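Local coordinates for probable transcriptional regulator, LysR family protein (Rhodococcus sp., PDB 2QL3) that probably regulates transcription as a DNA-binding factor, the part described here being its C-terminal LysR substrate-binding domain, at residues Y12-P17 / I59-D64; E78-L83 / L155-V160; P95-D100 / I174-P179. All coordinates share one frame; numbering follows the deposited sequence.

Contact 1. Residues Y12-P17 / I59-D64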
ATOM      1  N   TYR A  12      -9.914   4.842  -4.882  1.00 26.36           N
ATOM      2  CA  TYR A  12      -8.542   5.320  -4.630  1.00 26.69           C
ATOM      3  C   TYR A  12      -7.802   4.233  -3.829  1.00 27.91           C
ATOM      4  O   TYR A  12      -8.404   3.574  -3.003  1.00 25.25           O
ATOM      5  CB  TYR A  12      -8.514   6.622  -3.808  1.00 25.54           C
ATOM      6  CG  TYR A  12      -9.155   7.821  -4.465  1.00 24.43           C
ATOM      7  CD1 TYR A  12      -9.254   7.920  -5.869  1.00 26.50           C
ATOM      8  CD2 TYR A  12      -9.638   8.876  -3.683  1.00 23.97           C
ATOM      9  CE1 TYR A  12      -9.878   9.034  -6.472  1.00 25.04           C
ATOM     10  CE2 TYR A  12     -10.252   9.969  -4.256  1.00 24.90           C
ATOM     11  CZ  TYR A  12     -10.343  10.052  -5.645  1.00 23.23           C
ATOM     12  OH  TYR A  12     -10.976  11.121  -6.199  1.00 22.71           O
ATOM     13  N   PRO A  13      -6.492   4.019  -4.115  1.00 28.87           N
ATOM     14  CA  PRO A  13      -5.792   2.881  -3.482  1.00 29.79           C
ATOM     15  C   PRO A  13      -5.878   2.736  -1.953  1.00 29.51           C
ATOM     16  O   PRO A  13      -6.018   1.621  -1.489  1.00 31.22           O
ATOM     17  CB  PRO A  13      -4.324   3.019  -3.994  1.00 29.79           C
ATOM     18  CG  PRO A  13      -4.503   3.748  -5.355  1.00 31.40           C
ATOM     19  CD  PRO A  13      -5.625   4.757  -5.051  1.00 29.24           C
ATOM     20  N   ALA A  14      -5.834   3.840  -1.203  1.00 29.45           N
ATOM     21  CA  ALA A  14      -5.966   3.844   0.252  1.00 28.46           C
ATOM     22  C   ALA A  14      -7.332   3.372   0.755  1.00 28.35           C
ATOM     23  O   ALA A  14      -7.502   3.044   1.927  1.00 28.18           O
ATOM     24  CB  ALA A  14      -5.679   5.246   0.766  1.00 28.53           C
ATOM     25  N   LEU A  15      -8.306   3.352  -0.130  1.00 26.82           N
ATOM     26  CA  LEU A  15      -9.641   2.886   0.185  1.00 26.89           C
ATOM     27  C   LEU A  15      -9.763   1.386  -0.130  1.00 25.73           C
ATOM     28  O   LEU A  15     -10.674   0.720   0.376  1.00 25.08           O
ATOM     29  CB  LEU A  15     -10.636   3.677  -0.666  1.00 27.30           C
ATOM     30  CG  LEU A  15     -11.393   4.856  -0.036  1.00 28.77           C
ATOM     31  CD1 LEU A  15     -10.842   5.382   1.191  1.00 29.13           C
ATOM     32  CD2 LEU A  15     -11.731   5.972  -1.031  1.00 26.13           C
ATOM     33  N   GLY A  16      -8.880   0.877  -0.999  1.00 24.47           N
ATOM     34  CA  GLY A  16      -8.888  -0.532  -1.364  1.00 23.17           C
ATOM     35  C   GLY A  16      -8.867  -1.543  -0.228  1.00 24.15           C
ATOM     36  O   GLY A  16      -9.647  -2.471  -0.253  1.00 23.82           O
ATOM     37  N   PRO A  17      -7.943  -1.413   0.773  1.00 25.00           N
ATOM     38  CA  PRO A  17      -7.925  -2.404   1.918  1.00 26.11           C
ATOM     39  C   PRO A  17      -8.816  -2.093   3.133  1.00 26.89           C
ATOM     40  O   PRO A  17      -8.997  -2.925   3.998  1.00 25.51           O
ATOM     41  CB  PRO A  17      -6.467  -2.404   2.372  1.00 26.01           C
ATOM     42  CG  PRO A  17      -5.848  -1.152   1.791  1.00 23.49           C
ATOM     43  CD  PRO A  17      -6.805  -0.470   0.843  1.00 25.10           C
ATOM     44  N   ILE A  59     -15.704   4.545  -5.337  1.00 27.09           N
ATOM     45  CA  ILE A  59     -15.673   4.779  -3.919  1.00 27.20           C
ATOM     46  C   ILE A  59     -14.516   5.731  -3.684  1.00 26.87           C
ATOM     47  O   ILE A  59     -13.363   5.401  -3.954  1.00 28.22           O
ATOM     48  CB  ILE A  59     -15.419   3.501  -3.117  1.00 27.76           C
ATOM     49  CG1 ILE A  59     -16.458   2.406  -3.487  1.00 28.35           C
ATOM     50  CG2 ILE A  59     -15.383   3.799  -1.617  1.00 25.66           C
ATOM     51  CD1 ILE A  59     -17.885   2.787  -3.280  1.00 23.07           C
ATOM     52  N   VAL A  60     -14.824   6.944  -3.213  1.00 26.26           N
ATOM     53  CA  VAL A  60     -13.810   8.002  -3.139  1.00 25.27           C
ATOM     54  C   VAL A  60     -13.962   8.880  -1.909  1.00 26.47           C
ATOM     55  O   VAL A  60     -15.027   8.927  -1.301  1.00 26.63           O
ATOM     56  CB  VAL A  60     -13.820   8.945  -4.405  1.00 25.33           C
ATOM     57  CG1 VAL A  60     -13.315   8.219  -5.592  1.00 23.66           C
ATOM     58  CG2 VAL A  60     -15.210   9.512  -4.689  1.00 21.27           C
ATOM     59  N   TYR A  61     -12.904   9.602  -1.544  1.00 27.51           N
ATOM     60  CA  TYR A  61     -13.104  10.712  -0.633  1.00 27.68           C
ATOM     61  C   TYR A  61     -13.809  11.847  -1.349  1.00 27.99           C
ATOM     62  O   TYR A  61     -13.490  12.173  -2.485  1.00 28.27           O
ATOM     63  CB  TYR A  61     -11.796  11.249  -0.064  1.00 27.88           C
ATOM     64  CG  TYR A  61     -10.846  10.265   0.569  1.00 29.09           C
ATOM     65  CD1 TYR A  61     -11.135   9.659   1.789  1.00 28.48           C
ATOM     66  CD2 TYR A  61      -9.609  10.007  -0.018  1.00 27.09           C
ATOM     67  CE1 TYR A  61     -10.214   8.815   2.410  1.00 31.04           C
ATOM     68  CE2 TYR A  61      -8.695   9.116   0.578  1.00 32.12           C
ATOM     69  CZ  TYR A  61      -9.009   8.533   1.800  1.00 30.55           C
ATOM     70  OH  TYR A  61      -8.113   7.674   2.422  1.00 34.92           O
ATOM     71  N   ASP A  62     -14.748  12.500  -0.673  1.00 29.28           N
ATOM     72  CA  ASP A  62     -15.419  13.665  -1.253  1.00 30.28           C
ATOM     73  C   ASP A  62     -14.525  14.867  -0.999  1.00 31.34           C
ATOM     74  O   ASP A  62     -14.776  15.670  -0.074  1.00 32.36           O
ATOM     75  CB  ASP A  62     -16.784  13.836  -0.591  1.00 30.69           C
ATOM     76  CG  ASP A  62     -17.637  14.945  -1.201  1.00 33.24           C
ATOM     77  OD1 ASP A  62     -17.361  15.505  -2.300  1.00 34.87           O
ATOM     78  OD2 ASP A  62     -18.612  15.266  -0.519  1.00 35.80           O
ATOM     79  N   LEU A  63     -13.442  14.931  -1.784  1.00 31.63           N
ATOM     80  CA  LEU A  63     -12.494  16.050  -1.886  1.00 30.93           C
ATOM     81  C   LEU A  63     -12.195  16.309  -3.370  1.00 31.65           C
ATOM     82  O   LEU A  63     -11.824  15.389  -4.126  1.00 28.72           O
ATOM     83  CB  LEU A  63     -11.159  15.750  -1.145  1.00 32.20           C
ATOM     84  CG  LEU A  63     -11.217  15.478   0.352  1.00 32.10           C
ATOM     85  CD1 LEU A  63      -9.941  14.948   0.887  1.00 26.84           C
ATOM     86  CD2 LEU A  63     -11.628  16.745   1.110  1.00 32.91           C
ATOM     87  N   ASP A  64     -12.406  17.556  -3.796  1.00 33.27           N
ATOM     88  CA  ASP A  64     -12.047  17.992  -5.164  1.00 34.13           C
ATOM     89  C   ASP A  64     -12.764  17.185  -6.294  1.00 33.85           C
ATOM     90  O   ASP A  64     -12.177  16.920  -7.335  1.00 34.62           O
ATOM     91  CB  ASP A  64     -10.492  17.934  -5.373  1.00 34.82           C
ATOM     92  CG  ASP A  64      -9.651  18.655  -4.241  1.00 37.03           C
ATOM     93  OD1 ASP A  64     -10.039  19.747  -3.814  1.00 38.61           O
ATOM     94  OD2 ASP A  64      -8.545  18.150  -3.833  1.00 37.49           O
TER
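Val60 places its CG1 methyl over one face of the Tyr12 ring, a CH-pi contact at a junction where no hydrogen bond runs between 12-17 and 59-64. The methyl carbon stands 3.7 Å from the ring centroid and 19° off the ring normal, shifted toward the rim, where Val60 CG1 is 3.5 Å from Tyr12 CZ. CG1 of Val60 lies anti to its own carbonyl carbon (chi1 -70°), and this choice of branch brings it over the phenol.

The two tyrosines meet without stacking. Tyr61 CD2 lies at the edge of the Tyr12 ring, in its plane, 3.8 Å from Tyr12 CD2.

Aliphatic packing is supplied by Leu15, whose two methyls divide the work. CD1 of Leu15 reaches Tyr61 CZ at 3.7 Å, while CD2 of the same leucine turns to the strand backbone and comes within 3.4 Å of Ile59 O. Ala14 adds its CB beside the Tyr61 hydroxyl.

Backbone bonds inside 12-17 shape the turn: Leu15 N donates to Tyr12 O at 2.9 Å and Gly16 N to Pro13 O at 3.0 Å. These bonds curl the backbone so that Tyr12 and Leu15 can both face 59-61.

The contact illustrates how a turn leaving one strand can pack on the end of its neighbour. Strand 5-11, which leads into the turn, runs parallel to 57-61 in the mixed sheet of the LysR substrate-binding domain, with Ile59 bonded through its backbone to Gly10. Leu46 of helix 43-51 touches both Tyr12 and Val60, Leu20 and Met23 of helix 20-30 pack on Ile59, and strand 182-189 flanks 57-61 as its antiparallel partner.

Contact 2. Residues E78-L83 / L155-V160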
ATOM      1  N   GLU A  78     -12.549  12.015  10.682  1.00 33.49           N
ATOM      2  CA  GLU A  78     -11.671  13.098  11.080  1.00 34.03           C
ATOM      3  C   GLU A  78     -10.211  12.769  10.722  1.00 32.66           C
ATOM      4  O   GLU A  78      -9.746  11.701  11.052  1.00 32.78           O
ATOM      5  CB  GLU A  78     -11.786  13.167  12.591  1.00 35.85           C
ATOM      6  CG  GLU A  78     -12.669  14.225  13.166  1.00 40.89           C
ATOM      7  CD  GLU A  78     -11.819  15.292  13.854  1.00 48.77           C
ATOM      8  OE1 GLU A  78     -11.892  16.453  13.379  1.00 52.38           O
ATOM      9  OE2 GLU A  78     -11.083  14.976  14.854  1.00 46.69           O
ATOM     10  N   PRO A  79      -9.478  13.690  10.067  1.00 31.95           N
ATOM     11  CA  PRO A  79      -8.004  13.469  10.026  1.00 31.55           C
ATOM     12  C   PRO A  79      -7.433  13.318  11.440  1.00 31.05           C
ATOM     13  O   PRO A  79      -7.919  14.005  12.374  1.00 30.97           O
ATOM     14  CB  PRO A  79      -7.434  14.753   9.413  1.00 30.92           C
ATOM     15  CG  PRO A  79      -8.634  15.462   8.798  1.00 31.94           C
ATOM     16  CD  PRO A  79      -9.912  14.916   9.366  1.00 30.67           C
HETATM   17  N   MSE A  80      -6.436  12.430  11.575  1.00 29.58           N
HETATM   18  CA  MSE A  80      -5.707  12.163  12.824  1.00 29.67           C
HETATM   19  C   MSE A  80      -4.175  12.201  12.646  1.00 28.55           C
HETATM   20  O   MSE A  80      -3.629  11.973  11.567  1.00 26.01           O
HETATM   21  CB  MSE A  80      -6.121  10.824  13.434  1.00 30.86           C
HETATM   22  CG  MSE A  80      -5.623   9.583  12.681  1.00 34.62           C
HETATM   23 SE   MSE A  80      -6.929   8.076  12.749  0.50 34.33          SE
HETATM   24  CE  MSE A  80      -8.148   8.501  11.266  1.00 38.12           C
ATOM     25  N   VAL A  81      -3.504  12.569  13.721  1.00 27.32           N
ATOM     26  CA  VAL A  81      -2.059  12.491  13.778  1.00 26.61           C
ATOM     27  C   VAL A  81      -1.650  11.065  14.154  1.00 26.09           C
ATOM     28  O   VAL A  81      -2.341  10.433  14.945  1.00 25.16           O
ATOM     29  CB  VAL A  81      -1.462  13.587  14.775  1.00 24.50           C
ATOM     30  CG1 VAL A  81      -0.067  13.244  15.177  1.00 23.17           C
ATOM     31  CG2 VAL A  81      -1.436  14.912  14.034  1.00 26.20           C
ATOM     32  N   VAL A  82      -0.556  10.576  13.545  1.00 24.63           N
ATOM     33  CA  VAL A  82      -0.033   9.273  13.851  1.00 23.77           C
ATOM     34  C   VAL A  82       1.410   9.464  14.175  1.00 24.90           C
ATOM     35  O   VAL A  82       2.136  10.145  13.438  1.00 25.41           O
ATOM     36  CB  VAL A  82      -0.312   8.222  12.695  1.00 24.99           C
ATOM     37  CG1 VAL A  82       0.019   6.809  13.145  1.00 21.79           C
ATOM     38  CG2 VAL A  82      -1.769   8.293  12.213  1.00 24.55           C
ATOM     39  N   LEU A  83       1.810   8.909  15.326  1.00 26.07           N
ATOM     40  CA  LEU A  83       3.152   9.039  15.918  1.00 26.18           C
ATOM     41  C   LEU A  83       3.722   7.644  16.174  1.00 25.95           C
ATOM     42  O   LEU A  83       2.970   6.640  16.308  1.00 25.42           O
ATOM     43  CB  LEU A  83       3.045   9.667  17.298  1.00 27.44           C
ATOM     44  CG  LEU A  83       2.956  11.187  17.478  1.00 30.17           C
ATOM     45  CD1 LEU A  83       2.841  11.994  16.188  1.00 30.44           C
ATOM     46  CD2 LEU A  83       1.979  11.586  18.584  1.00 30.32           C
ATOM     47  N   LEU A 155      -6.298   9.845   7.058  1.00 30.86           N
ATOM     48  CA  LEU A 155      -7.745   9.970   7.001  1.00 31.36           C
ATOM     49  C   LEU A 155      -8.393   8.663   7.431  1.00 31.11           C
ATOM     50  O   LEU A 155      -9.604   8.607   7.658  1.00 31.24           O
ATOM     51  CB  LEU A 155      -8.208  10.352   5.577  1.00 31.88           C
ATOM     52  CG  LEU A 155      -8.164  11.849   5.247  1.00 36.03           C
ATOM     53  CD1 LEU A 155      -9.300  12.525   5.967  1.00 41.67           C
ATOM     54  CD2 LEU A 155      -6.881  12.525   5.712  1.00 42.78           C
ATOM     55  N   GLN A 156      -7.604   7.606   7.486  1.00 29.11           N
ATOM     56  CA  GLN A 156      -8.151   6.356   7.934  1.00 29.76           C
ATOM     57  C   GLN A 156      -7.238   5.664   8.930  1.00 28.45           C
ATOM     58  O   GLN A 156      -6.040   5.940   9.010  1.00 27.86           O
ATOM     59  CB  GLN A 156      -8.389   5.434   6.749  1.00 31.11           C
ATOM     60  CG  GLN A 156      -9.214   6.066   5.624  1.00 33.97           C
ATOM     61  CD  GLN A 156      -9.419   5.084   4.560  1.00 40.80           C
ATOM     62  OE1 GLN A 156      -8.678   5.071   3.554  1.00 44.41           O
ATOM     63  NE2 GLN A 156     -10.378   4.185   4.780  1.00 38.42           N
ATOM     64  N   ARG A 157      -7.819   4.723   9.641  1.00 27.47           N
ATOM     65  CA  ARG A 157      -7.140   4.041  10.723  1.00 27.35           C
ATOM     66  C   ARG A 157      -7.349   2.529  10.617  1.00 27.40           C
ATOM     67  O   ARG A 157      -8.390   2.042  10.978  1.00 26.38           O
ATOM     68  CB  ARG A 157      -7.627   4.560  12.079  1.00 26.79           C
ATOM     69  CG  ARG A 157      -7.208   3.652  13.215  1.00 25.80           C
ATOM     70  CD  ARG A 157      -6.628   4.261  14.423  1.00 32.33           C
ATOM     71  NE  ARG A 157      -7.583   4.582  15.463  1.00 35.07           N
ATOM     72  CZ  ARG A 157      -7.379   4.510  16.786  1.00 35.07           C
ATOM     73  NH1 ARG A 157      -8.363   4.898  17.583  1.00 37.94           N
ATOM     74  NH2 ARG A 157      -6.266   4.050  17.349  1.00 30.35           N
ATOM     75  N   PRO A 158      -6.304   1.786  10.173  1.00 27.93           N
ATOM     76  CA  PRO A 158      -6.334   0.314  10.248  1.00 27.55           C
ATOM     77  C   PRO A 158      -6.768  -0.171  11.616  1.00 27.58           C
ATOM     78  O   PRO A 158      -6.401   0.420  12.642  1.00 28.27           O
ATOM     79  CB  PRO A 158      -4.889  -0.089   9.953  1.00 26.14           C
ATOM     80  CG  PRO A 158      -4.423   1.011   9.019  1.00 27.49           C
ATOM     81  CD  PRO A 158      -5.048   2.287   9.572  1.00 26.90           C
ATOM     82  N   ARG A 159      -7.504  -1.272  11.639  1.00 27.56           N
ATOM     83  CA  ARG A 159      -8.080  -1.750  12.903  1.00 27.77           C
ATOM     84  C   ARG A 159      -7.105  -2.106  14.014  1.00 26.97           C
ATOM     85  O   ARG A 159      -7.455  -1.967  15.205  1.00 27.70           O
ATOM     86  CB  ARG A 159      -9.081  -2.898  12.664  1.00 28.75           C
ATOM     87  CG  ARG A 159     -10.442  -2.579  13.359  1.00 34.18           C
ATOM     88  CD  ARG A 159     -11.683  -3.218  12.731  1.00 35.99           C
ATOM     89  NE  ARG A 159     -12.633  -2.263  12.156  1.00 39.81           N
ATOM     90  CZ  ARG A 159     -13.284  -2.459  11.002  1.00 43.43           C
ATOM     91  NH1 ARG A 159     -13.068  -3.556  10.284  1.00 41.43           N
ATOM     92  NH2 ARG A 159     -14.147  -1.552  10.542  1.00 47.33           N
ATOM     93  N   VAL A 160      -5.901  -2.577  13.636  1.00 25.22           N
ATOM     94  CA  VAL A 160      -4.848  -2.927  14.571  1.00 24.91           C
ATOM     95  C   VAL A 160      -3.680  -1.940  14.448  1.00 23.93           C
ATOM     96  O   VAL A 160      -3.119  -1.798  13.374  1.00 22.57           O
ATOM     97  CB  VAL A 160      -4.363  -4.380  14.332  1.00 24.58           C
ATOM     98  CG1 VAL A 160      -3.424  -4.837  15.433  1.00 24.93           C
ATOM     99  CG2 VAL A 160      -5.521  -5.287  14.350  1.00 25.86           C
TER
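Pro79 and Leu155 bring the backbones together, their CA atoms 4.6 Å apart, just where antiparallel pairing gives way to loop. Met80 still pairs through its backbone with Leu154, and Val82 with Thr152, but 155-160 itself is neither strand nor helix and peels off from strand 69-84. No hydrogen bond joins the two segments, so side chains take over.

The proline ring and the leucine lie side by side, pointing the same way, with Pro79 CG 4.1 Å from Leu155 CD1; His117 of helix 114-125 touches both. Met80, present as selenomethionine, makes the longer reach. Its CG sits between the backbone N and the carbonyl carbon (chi1 72°), and further bends at chi2 and chi3 lay the end of the chain along the departing loop. The terminal CE rests against backbone carbons, 3.8 Å from Leu155 C and equally 3.8 Å from Gln156 C. The selenium meets Arg157 CB at 3.6 Å, the two side chains crossing at about a right angle. What the selenium touches is thus mainly the aliphatic base of the arginine, whose guanidinium carries its charge to a salt bridge with Asp161.

Strand 69-84, which pairs with 182-189 along one part and with 152-154 and 169-173 along another, fits the two-lobed periplasmic-binding-protein-like fold, in which long strands cross between the lobes; the contact packs the loop leaving 152-154 against that crossover strand.

Contact 3. Residues P95-D100 / I174-P179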
ATOM      1  N   PRO A  95      -5.783  15.294  22.714  1.00 39.46           N
ATOM      2  CA  PRO A  95      -5.476  15.666  21.338  1.00 38.80           C
ATOM      3  C   PRO A  95      -4.172  16.491  21.180  1.00 37.97           C
ATOM      4  O   PRO A  95      -3.735  17.165  22.122  1.00 36.26           O
ATOM      5  CB  PRO A  95      -6.693  16.483  20.924  1.00 38.92           C
ATOM      6  CG  PRO A  95      -7.723  16.281  22.026  1.00 40.68           C
ATOM      7  CD  PRO A  95      -6.904  16.081  23.249  1.00 39.12           C
ATOM      8  N   VAL A  96      -3.568  16.452  19.997  1.00 36.77           N
ATOM      9  CA  VAL A  96      -2.375  17.296  19.784  1.00 36.65           C
ATOM     10  C   VAL A  96      -2.803  18.563  19.078  1.00 35.80           C
ATOM     11  O   VAL A  96      -3.731  18.530  18.301  1.00 36.72           O
ATOM     12  CB  VAL A  96      -1.241  16.610  18.963  1.00 36.03           C
ATOM     13  CG1 VAL A  96      -0.741  15.341  19.646  1.00 36.88           C
ATOM     14  CG2 VAL A  96      -1.697  16.335  17.562  1.00 35.37           C
ATOM     15  N   ARG A  97      -2.180  19.690  19.380  1.00 36.28           N
ATOM     16  CA  ARG A  97      -2.294  20.795  18.452  1.00 36.74           C
ATOM     17  C   ARG A  97      -1.173  20.684  17.448  1.00 36.68           C
ATOM     18  O   ARG A  97      -0.010  20.568  17.804  1.00 36.92           O
ATOM     19  CB  ARG A  97      -2.347  22.167  19.093  1.00 36.55           C
ATOM     20  CG  ARG A  97      -1.941  22.338  20.500  1.00 38.97           C
ATOM     21  CD  ARG A  97      -2.447  23.732  21.009  1.00 44.00           C
ATOM     22  NE  ARG A  97      -3.113  24.465  19.932  1.00 49.08           N
ATOM     23  CZ  ARG A  97      -2.547  25.363  19.119  1.00 52.67           C
ATOM     24  NH1 ARG A  97      -3.287  25.933  18.155  1.00 50.28           N
ATOM     25  NH2 ARG A  97      -1.252  25.693  19.259  1.00 52.82           N
ATOM     26  N   LEU A  98      -1.545  20.660  16.183  1.00 36.93           N
ATOM     27  CA  LEU A  98      -0.620  20.343  15.112  1.00 36.62           C
ATOM     28  C   LEU A  98       0.545  21.316  15.144  1.00 36.31           C
ATOM     29  O   LEU A  98       1.681  20.948  14.860  1.00 35.52           O
ATOM     30  CB  LEU A  98      -1.361  20.527  13.817  1.00 37.82           C
ATOM     31  CG  LEU A  98      -1.484  19.462  12.750  1.00 38.86           C
ATOM     32  CD1 LEU A  98      -2.771  19.762  12.037  1.00 36.61           C
ATOM     33  CD2 LEU A  98      -0.326  19.615  11.811  1.00 42.04           C
ATOM     34  N   ALA A  99       0.243  22.565  15.470  1.00 35.19           N
ATOM     35  CA  ALA A  99       1.260  23.595  15.650  1.00 34.77           C
ATOM     36  C   ALA A  99       2.455  23.104  16.479  1.00 34.67           C
ATOM     37  O   ALA A  99       3.567  23.617  16.295  1.00 35.47           O
ATOM     38  CB  ALA A  99       0.637  24.854  16.293  1.00 34.57           C
ATOM     39  N   ASP A 100       2.227  22.134  17.374  1.00 33.66           N
ATOM     40  CA  ASP A 100       3.273  21.608  18.276  1.00 34.41           C
ATOM     41  C   ASP A 100       4.257  20.674  17.565  1.00 34.14           C
ATOM     42  O   ASP A 100       5.302  20.361  18.087  1.00 35.42           O
ATOM     43  CB  ASP A 100       2.676  20.939  19.528  1.00 33.34           C
ATOM     44  CG  ASP A 100       1.915  21.948  20.426  1.00 37.79           C
ATOM     45  OD1 ASP A 100       1.329  21.540  21.463  1.00 39.49           O
ATOM     46  OD2 ASP A 100       1.883  23.154  20.073  1.00 36.02           O
ATOM     47  N   ILE A 174      -6.656  15.611  16.553  1.00 28.40           N
ATOM     48  CA  ILE A 174      -6.206  16.993  16.401  1.00 27.34           C
ATOM     49  C   ILE A 174      -7.225  18.010  16.957  1.00 28.20           C
ATOM     50  O   ILE A 174      -8.422  17.843  16.817  1.00 28.82           O
ATOM     51  CB  ILE A 174      -5.921  17.298  14.885  1.00 25.93           C
ATOM     52  CG1 ILE A 174      -4.907  16.276  14.317  1.00 25.57           C
ATOM     53  CG2 ILE A 174      -5.462  18.785  14.719  1.00 26.06           C
ATOM     54  CD1 ILE A 174      -5.117  15.802  12.848  1.00 25.87           C
ATOM     55  N   ALA A 175      -6.737  19.043  17.629  1.00 29.25           N
ATOM     56  CA  ALA A 175      -7.583  20.070  18.169  1.00 31.17           C
ATOM     57  C   ALA A 175      -6.946  21.431  17.954  1.00 32.47           C
ATOM     58  O   ALA A 175      -5.740  21.544  17.621  1.00 32.15           O
ATOM     59  CB  ALA A 175      -7.865  19.829  19.651  1.00 32.10           C
ATOM     60  N   GLU A 176      -7.773  22.447  18.155  1.00 34.66           N
ATOM     61  CA  GLU A 176      -7.430  23.873  18.007  1.00 35.88           C
ATOM     62  C   GLU A 176      -6.609  24.291  16.807  1.00 35.98           C
ATOM     63  O   GLU A 176      -5.430  24.624  16.970  1.00 36.49           O
ATOM     64  CB  GLU A 176      -6.857  24.487  19.284  1.00 37.25           C
ATOM     65  CG  GLU A 176      -6.092  23.586  20.159  1.00 41.51           C
ATOM     66  CD  GLU A 176      -6.457  23.787  21.613  1.00 47.24           C
ATOM     67  OE1 GLU A 176      -6.271  24.927  22.117  1.00 48.76           O
ATOM     68  OE2 GLU A 176      -6.921  22.797  22.239  1.00 48.00           O
ATOM     69  N   PRO A 177      -7.246  24.333  15.609  1.00 35.84           N
ATOM     70  CA  PRO A 177      -8.657  23.913  15.460  1.00 35.55           C
ATOM     71  C   PRO A 177      -8.790  22.430  15.168  1.00 34.81           C
ATOM     72  O   PRO A 177      -7.834  21.775  14.740  1.00 33.50           O
ATOM     73  CB  PRO A 177      -9.129  24.711  14.225  1.00 36.67           C
ATOM     74  CG  PRO A 177      -7.874  24.719  13.324  1.00 36.14           C
ATOM     75  CD  PRO A 177      -6.692  24.846  14.327  1.00 36.04           C
ATOM     76  N   LYS A 178      -9.985  21.908  15.420  1.00 34.06           N
ATOM     77  CA  LYS A 178     -10.349  20.564  15.029  1.00 32.94           C
ATOM     78  C   LYS A 178     -10.409  20.574  13.485  1.00 32.01           C
ATOM     79  O   LYS A 178     -11.053  21.448  12.915  1.00 32.00           O
ATOM     80  CB  LYS A 178     -11.729  20.235  15.632  1.00 32.75           C
ATOM     81  CG  LYS A 178     -11.927  18.796  15.981  1.00 34.12           C
ATOM     82  CD  LYS A 178     -13.338  18.319  15.811  1.00 39.03           C
ATOM     83  CE  LYS A 178     -13.487  17.064  16.647  1.00 43.76           C
ATOM     84  NZ  LYS A 178     -14.696  16.280  16.302  1.00 48.62           N
ATOM     85  N   PRO A 179      -9.700  19.661  12.798  1.00 31.73           N
ATOM     86  CA  PRO A 179      -9.823  19.565  11.341  1.00 30.83           C
ATOM     87  C   PRO A 179     -11.182  19.089  10.811  1.00 28.58           C
ATOM     88  O   PRO A 179     -11.925  18.394  11.484  1.00 27.42           O
ATOM     89  CB  PRO A 179      -8.719  18.589  10.967  1.00 31.33           C
ATOM     90  CG  PRO A 179      -8.576  17.739  12.199  1.00 32.47           C
ATOM     91  CD  PRO A 179      -8.680  18.727  13.298  1.00 32.29           C
TER
HETATM   92  O   HOH W   1      -4.277  21.625  15.351  1.00 30.98           O
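Val96 O is gripped from the other segment by two neighbouring groups. Ala175 N donates to Val96 O at 3.1 Å, with an N-H...O angle of 159°. The CA-H of Ile174 adds a softer contact, its CA 3.5 Å from Val96 O. The N-H bond, with the backbone bond between Val96 and Pro173, makes a single beta bridge of Val96 with Ile174; the CA-H contact only supplements it. Farther along, a water links the two backbones: it accepts from Leu98 N at 3.0 Å and donates to Ala175 O at 2.7 Å.

Beyond the water, Arg97 reaches across with its side chain. NH1 of Arg97 donates to the backbone O of Glu176 at 2.8 Å, with that oxygen somewhat out of the guanidinium plane. The chain is modelled bent at a nearly eclipsed chi3 (-2°), a doubtful rotamer. The Glu176 carboxylate contributes little, as its OE1 forms only a long salt bridge with Arg97 NE, an atom that the contact buries and that has no hydrogen-bond partner in the model. With an alanine in place of Arg97 the NH1 donor is gone, which would probably leave Glu176 O without this mate and the backbone before the cis bond to Pro177 less firmly held.

Apolar pairs frame the polar row: Pro95 CB meets Ala175 CB at 3.8 Å, and Leu98 CD1 meets Ile174 CG2 at 3.9 Å.

The chemistry implies that the loop after strand 69-84 is tied to the loop after 169-173 chiefly through main-chain oxygens, Val96 O on one and Ala175 O and Glu176 O on the other, with charge pairing secondary.

The three contacts form a row through one LysR substrate-binding domain. Contact 1 lies about 5 Å from the centre of the chain, contact 2 about 10 Å and contact 3 about 20 Å; neighbouring centres are 15 and 14 Å apart, and contacts 1 and 3 do not touch. Contact 1 closes before contact 2 opens, whereas the segments of contacts 2 and 3 alternate along the chain. Strands 57-61 and 69-84 of one mixed sheet connect the first two, with Tyr61 CE1 packing on Leu155 CB. Ile174 CD1 reaches Pro79 and Met80, joining the last two. Contacts 1 and 2 also touch the second subunit, whereas no other chain of the assembly touches contact 3.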